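Local coordinates for accelerated cell death 11 (Arabidopsis thaliana, PDB 4NT2), which transfers ceramide-1-phosphate and phytoceramide-1-phosphate selectively between membranes, apparently requiring a phosphate in the lipid headgroup, at residues 60-65 with 103-108. Sequence-based numbering, arbitrary orientation. Where two conformers were deposited one is given.
Sequences MDYVAK and LRVKRG. With SPU (2-{[(R)-{[(2S,3R,4E)-2-amino-3-hydroxyoctadec-4-en-1-yl]oxy}(hydroxy)phosphoryl]oxy}-N,N,N-trimethylethanaminium), chain B; SO4 (sulfate ion), chain D.
Y62 and V105 mark the crossing of two helices of the all-helical GLTP fold, where the axes of 60-65 and 103-108 pass 8.6 Å apart at 117°, and the turn at 60-63 is widened to the pi type. The pair illustrates how a lipid-transfer protein builds an anion site beside a helix crossing. At the base, the ring of Y62, its CG anti to the backbone N (chi1 -174°), reaches the other helix edge first: CE1 lies 3.5 Å from V105 O, close to the ring plane. G108, with no side chain, brings its CA to 3.7 Å from Y62 CD1, oblique to the ring. F48 packs against this ring, and Y62 OH is hydrogen-bonded to C41 O. Beside it, V105 CG2 touches K65 CB. No direct hydrogen bond joins the segments; instead one water donates to both D61 O and R104 O, stitching the two backbones together.

Above this layer K65 and R104 slant across each other, K65 CG 3.5 Å from R104 CB, before their charged ends meet a sulfate, probably from the crystallisation liquor. A bend at chi2 (59°) curls the lysine back over its own helix, where NZ donates to sulfate O2 (3.0 Å) and also to M60 O (3.2 Å). R100 binds the sulfate too, and since K65, R100 and R104 all bind the N-acylsphingoid base 1-phosphate, the anion probably marks where the lipid phosphate sits. D61 and H144 belong to the same lipid-binding site: the bound lysosphingomyelin makes a weak bond from its amine N51 to D61 OD1, while D61 OD2 is held by H144. The guanidinium of R104 pairs through NH2 with the C-terminal carboxylate of W207, and its NE donates to sulfate O3 over 3.0 Å, with an N-H...O angle of 159°.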
ATOM      1  N   MET A  60      -1.572  -4.366 -11.835  1.00 29.48           N
ATOM      2  CA  MET A  60      -0.750  -3.448 -12.609  0.56 30.51           C
ATOM      3  C   MET A  60      -0.355  -2.199 -11.810  1.00 33.34           C
ATOM      4  O   MET A  60       0.775  -1.714 -11.926  1.00 32.87           O
ATOM      5  CB  MET A  60      -1.458  -3.072 -13.919  0.56 32.16           C
ATOM      6  CG  MET A  60      -1.608  -4.248 -14.895  0.56 34.75           C
ATOM      7  SD  MET A  60      -2.464  -3.881 -16.449  0.56 56.59           S
ATOM      8  CE  MET A  60      -1.384  -2.635 -17.159  0.56 29.26           C
ATOM      9  N   ASP A  61      -1.273  -1.683 -10.995  1.00 33.84           N
ATOM     10  CA  ASP A  61      -0.999  -0.459 -10.231  1.00 31.65           C
ATOM     11  C   ASP A  61      -0.183  -0.661  -8.953  1.00 32.24           C
ATOM     12  O   ASP A  61       0.361   0.302  -8.415  1.00 33.16           O
ATOM     13  CB  ASP A  61      -2.289   0.303  -9.903  1.00 30.64           C
ATOM     14  CG  ASP A  61      -2.913   0.951 -11.123  1.00 35.73           C
ATOM     15  OD1 ASP A  61      -2.195   1.171 -12.122  1.00 35.15           O
ATOM     16  OD2 ASP A  61      -4.125   1.246 -11.081  1.00 38.19           O
ATOM     17  N   TYR A  62      -0.096  -1.897  -8.464  1.00 31.24           N
ATOM     18  CA  TYR A  62       0.635  -2.149  -7.221  1.00 28.02           C
ATOM     19  C   TYR A  62       1.629  -3.309  -7.301  1.00 25.14           C
ATOM     20  O   TYR A  62       2.819  -3.132  -7.037  1.00 27.58           O
ATOM     21  CB  TYR A  62      -0.326  -2.359  -6.044  1.00 26.38           C
ATOM     22  CG  TYR A  62       0.387  -2.488  -4.715  1.00 29.10           C
ATOM     23  CD1 TYR A  62       0.851  -1.361  -4.042  1.00 32.53           C
ATOM     24  CD2 TYR A  62       0.604  -3.733  -4.136  1.00 28.33           C
ATOM     25  CE1 TYR A  62       1.512  -1.468  -2.829  1.00 30.78           C
ATOM     26  CE2 TYR A  62       1.266  -3.852  -2.921  1.00 28.94           C
ATOM     27  CZ  TYR A  62       1.718  -2.716  -2.273  1.00 30.61           C
ATOM     28  OH  TYR A  62       2.374  -2.826  -1.065  1.00 31.38           O
ATOM     29  N   VAL A  63       1.139  -4.491  -7.656  1.00 25.27           N
ATOM     30  CA  VAL A  63       1.973  -5.694  -7.677  1.00 29.07           C
ATOM     31  C   VAL A  63       3.174  -5.573  -8.619  1.00 31.26           C
ATOM     32  O   VAL A  63       4.296  -5.915  -8.242  1.00 33.01           O
ATOM     33  CB  VAL A  63       1.144  -6.948  -8.016  1.00 27.67           C
ATOM     34  CG1 VAL A  63       2.047  -8.164  -8.206  1.00 23.02           C
ATOM     35  CG2 VAL A  63       0.114  -7.198  -6.922  1.00 23.50           C
ATOM     36  N   ALA A  64       2.943  -5.069  -9.828  1.00 31.20           N
ATOM     37  CA  ALA A  64       4.028  -4.859 -10.788  1.00 31.21           C
ATOM     38  C   ALA A  64       4.991  -3.790 -10.285  1.00 37.33           C
ATOM     39  O   ALA A  64       6.190  -3.822 -10.571  1.00 40.06           O
ATOM     40  CB  ALA A  64       3.473  -4.469 -12.161  1.00 22.08           C
ATOM     41  N   LYS A  65       4.457  -2.837  -9.534  1.00 37.92           N
ATOM     42  CA  LYS A  65       5.277  -1.770  -8.987  1.00 38.40           C
ATOM     43  C   LYS A  65       6.178  -2.301  -7.873  1.00 39.15           C
ATOM     44  O   LYS A  65       7.340  -1.916  -7.770  1.00 42.56           O
ATOM     45  CB  LYS A  65       4.403  -0.613  -8.497  1.00 36.01           C
ATOM     46  CG  LYS A  65       4.135   0.446  -9.565  1.00 37.41           C
ATOM     47  CD  LYS A  65       3.436  -0.129 -10.789  1.00 35.32           C
ATOM     48  CE  LYS A  65       3.413   0.871 -11.934  1.00 35.71           C
ATOM     49  NZ  LYS A  65       2.869   0.278 -13.191  1.00 35.31           N
ATOM     50  N   LEU A 103       6.299   5.783  -6.020  1.00 32.35           N
ATOM     51  CA  LEU A 103       5.146   6.638  -5.770  1.00 33.99           C
ATOM     52  C   LEU A 103       3.844   5.835  -5.840  1.00 35.27           C
ATOM     53  O   LEU A 103       2.937   6.033  -5.032  1.00 34.69           O
ATOM     54  CB  LEU A 103       5.111   7.797  -6.766  1.00 33.99           C
ATOM     55  CG  LEU A 103       4.040   8.859  -6.525  1.00 31.72           C
ATOM     56  CD1 LEU A 103       4.188   9.445  -5.130  1.00 34.07           C
ATOM     57  CD2 LEU A 103       4.123   9.952  -7.580  1.00 30.45           C
ATOM     58  N   ARG A 104       3.758   4.922  -6.800  1.00 34.52           N
ATOM     59  CA  ARG A 104       2.572   4.081  -6.934  1.00 33.40           C
ATOM     60  C   ARG A 104       2.434   3.106  -5.769  1.00 31.48           C
ATOM     61  O   ARG A 104       1.329   2.840  -5.300  1.00 36.27           O
ATOM     62  CB  ARG A 104       2.586   3.324  -8.264  1.00 32.87           C
ATOM     63  CG  ARG A 104       2.000   4.107  -9.419  1.00 33.27           C
ATOM     64  CD  ARG A 104       3.057   4.524 -10.422  1.00 36.08           C
ATOM     65  NE  ARG A 104       2.497   5.421 -11.427  1.00 36.95           N
ATOM     66  CZ  ARG A 104       2.503   6.746 -11.327  1.00 39.58           C
ATOM     67  NH1 ARG A 104       1.962   7.486 -12.287  1.00 39.17           N
ATOM     68  NH2 ARG A 104       3.054   7.332 -10.272  1.00 41.41           N
ATOM     69  N   VAL A 105       3.563   2.579  -5.307  1.00 29.14           N
ATOM     70  CA  VAL A 105       3.585   1.681  -4.158  1.00 30.07           C
ATOM     71  C   VAL A 105       3.078   2.403  -2.913  1.00 31.10           C
ATOM     72  O   VAL A 105       2.361   1.827  -2.090  1.00 34.83           O
ATOM     73  CB  VAL A 105       5.009   1.135  -3.911  1.00 30.14           C
ATOM     74  CG1 VAL A 105       5.112   0.473  -2.541  1.00 27.25           C
ATOM     75  CG2 VAL A 105       5.400   0.163  -5.017  1.00 26.48           C
ATOM     76  N   LYS A 106       3.449   3.673  -2.793  1.00 31.26           N
ATOM     77  CA  LYS A 106       3.010   4.514  -1.687  1.00 26.67           C
ATOM     78  C   LYS A 106       1.485   4.590  -1.647  1.00 28.67           C
ATOM     79  O   LYS A 106       0.879   4.459  -0.583  1.00 25.99           O
ATOM     80  CB  LYS A 106       3.614   5.918  -1.824  1.00 29.05           C
ATOM     81  CG  LYS A 106       3.504   6.804  -0.578  1.00 33.37           C
ATOM     82  CD  LYS A 106       2.232   7.643  -0.577  1.00 33.72           C
ATOM     83  CE  LYS A 106       2.110   8.456  -1.858  1.00 36.19           C
ATOM     84  NZ  LYS A 106       0.934   9.367  -1.834  1.00 35.24           N
ATOM     85  N   ARG A 107       0.872   4.790  -2.811  1.00 29.58           N
ATOM     86  CA  ARG A 107      -0.581   4.903  -2.895  1.00 30.27           C
ATOM     87  C   ARG A 107      -1.286   3.622  -2.453  1.00 28.15           C
ATOM     88  O   ARG A 107      -2.315   3.671  -1.782  1.00 26.30           O
ATOM     89  CB  ARG A 107      -1.014   5.286  -4.312  1.00 27.40           C
ATOM     90  CG  ARG A 107      -0.504   6.640  -4.750  1.00 30.95           C
ATOM     91  CD  ARG A 107      -1.274   7.157  -5.950  1.00 39.14           C
ATOM     92  NE  ARG A 107      -0.691   8.396  -6.454  1.00 47.63           N
ATOM     93  CZ  ARG A 107      -0.088   8.518  -7.632  1.00 47.91           C
ATOM     94  NH1 ARG A 107      -0.002   7.477  -8.449  1.00 44.49           N
ATOM     95  NH2 ARG A 107       0.418   9.689  -7.996  1.00 49.75           N
ATOM     96  N   GLY A 108      -0.726   2.481  -2.826  1.00 25.52           N
ATOM     97  CA  GLY A 108      -1.288   1.204  -2.432  1.00 26.37           C
ATOM     98  C   GLY A 108      -1.252   1.030  -0.928  1.00 30.50           C
ATOM     99  O   GLY A 108      -2.220   0.569  -0.327  1.00 33.16           O
TER
HETATM  100  C11 SPU B 301     -12.939  -8.774 -18.457  1.00 50.35           C
HETATM  101  C14 SPU B 301     -11.835  -8.727 -17.409  1.00 50.64           C
HETATM  102  C17 SPU B 301     -11.350  -7.283 -17.240  1.00 49.73           C
HETATM  103  C20 SPU B 301     -11.320  -6.930 -15.751  1.00 46.07           C
HETATM  104  C23 SPU B 301      -9.867  -6.653 -15.312  1.00 41.88           C
HETATM  105  C26 SPU B 301      -9.438  -5.229 -15.801  1.00 46.66           C
HETATM  106  C29 SPU B 301      -8.165  -4.764 -15.005  1.00 51.06           C
HETATM  107  C32 SPU B 301      -8.216  -3.226 -14.800  1.00 42.16           C
HETATM  108  C35 SPU B 301      -7.115  -2.543 -15.675  1.00 51.51           C
HETATM  109  C38 SPU B 301      -5.782  -2.531 -14.907  1.00 47.68           C
HETATM  110  C41 SPU B 301      -4.947  -1.318 -15.346  1.00 46.15           C
HETATM  111  C43 SPU B 301      -4.279  -0.573 -14.414  1.00 46.61           C
HETATM  112  C45 SPU B 301      -3.428   0.639 -14.816  1.00 46.56           C
HETATM  113  O47 SPU B 301      -3.049   0.517 -16.149  1.00 50.55           O
HETATM  114  C49 SPU B 301      -4.241   1.911 -14.634  1.00 40.46           C
HETATM  115  N51 SPU B 301      -3.382   3.024 -14.652  1.00 39.77           N
HETATM  116  C54 SPU B 301      -5.261   2.034 -15.772  1.00 41.31           C
HETATM  117  O57 SPU B 301      -6.138   3.192 -15.527  1.00 43.45           O
HETATM  118  P58 SPU B 301      -6.073   4.472 -16.496  1.00 46.27           P
HETATM  119  O59 SPU B 301      -7.083   5.429 -15.977  1.00 51.15           O
HETATM  120  O60 SPU B 301      -6.287   4.127 -17.913  1.00 49.70           O
HETATM  121  O61 SPU B 301      -4.666   5.139 -16.237  1.00 74.47           O
HETATM  122  C62 SPU B 301      -4.432   6.526 -16.616  1.00 75.03           C
HETATM  123  C65 SPU B 301      -3.636   6.575 -17.950  1.00 87.26           C
HETATM  124  N68 SPU B 301      -4.121   7.672 -18.805  1.00 88.65           N
HETATM  125  C70 SPU B 301      -3.369   7.693 -20.040  1.00 88.60           C
HETATM  126  C74 SPU B 301      -3.957   8.912 -18.127  1.00 88.19           C
HETATM  127  C78 SPU B 301      -5.495   7.469 -19.094  1.00 88.36           C
HETATM  128  C21 SPU B 301     -13.623 -10.191 -18.433  1.00 45.83           C
HETATM  129  C22 SPU B 301     -14.458 -10.383 -19.722  1.00 48.27           C
HETATM  130 C231 SPU B 301     -15.105 -11.772 -19.713  1.00 47.03           C
HETATM  131  S   SO4 D 303       2.186   3.580 -14.610  1.00 66.72           S
HETATM  132  O1  SO4 D 303       3.548   3.848 -14.148  1.00 67.63           O
HETATM  133  O2  SO4 D 303       2.147   2.289 -15.292  1.00 62.04           O
HETATM  134  O3  SO4 D 303       1.274   3.556 -13.468  1.00 70.25           O
HETATM  135  O4  SO4 D 303       1.769   4.630 -15.533  1.00 70.04           O
HETATM  136  O   HOH W   1      -0.573   2.783  -7.543  1.00 32.61           O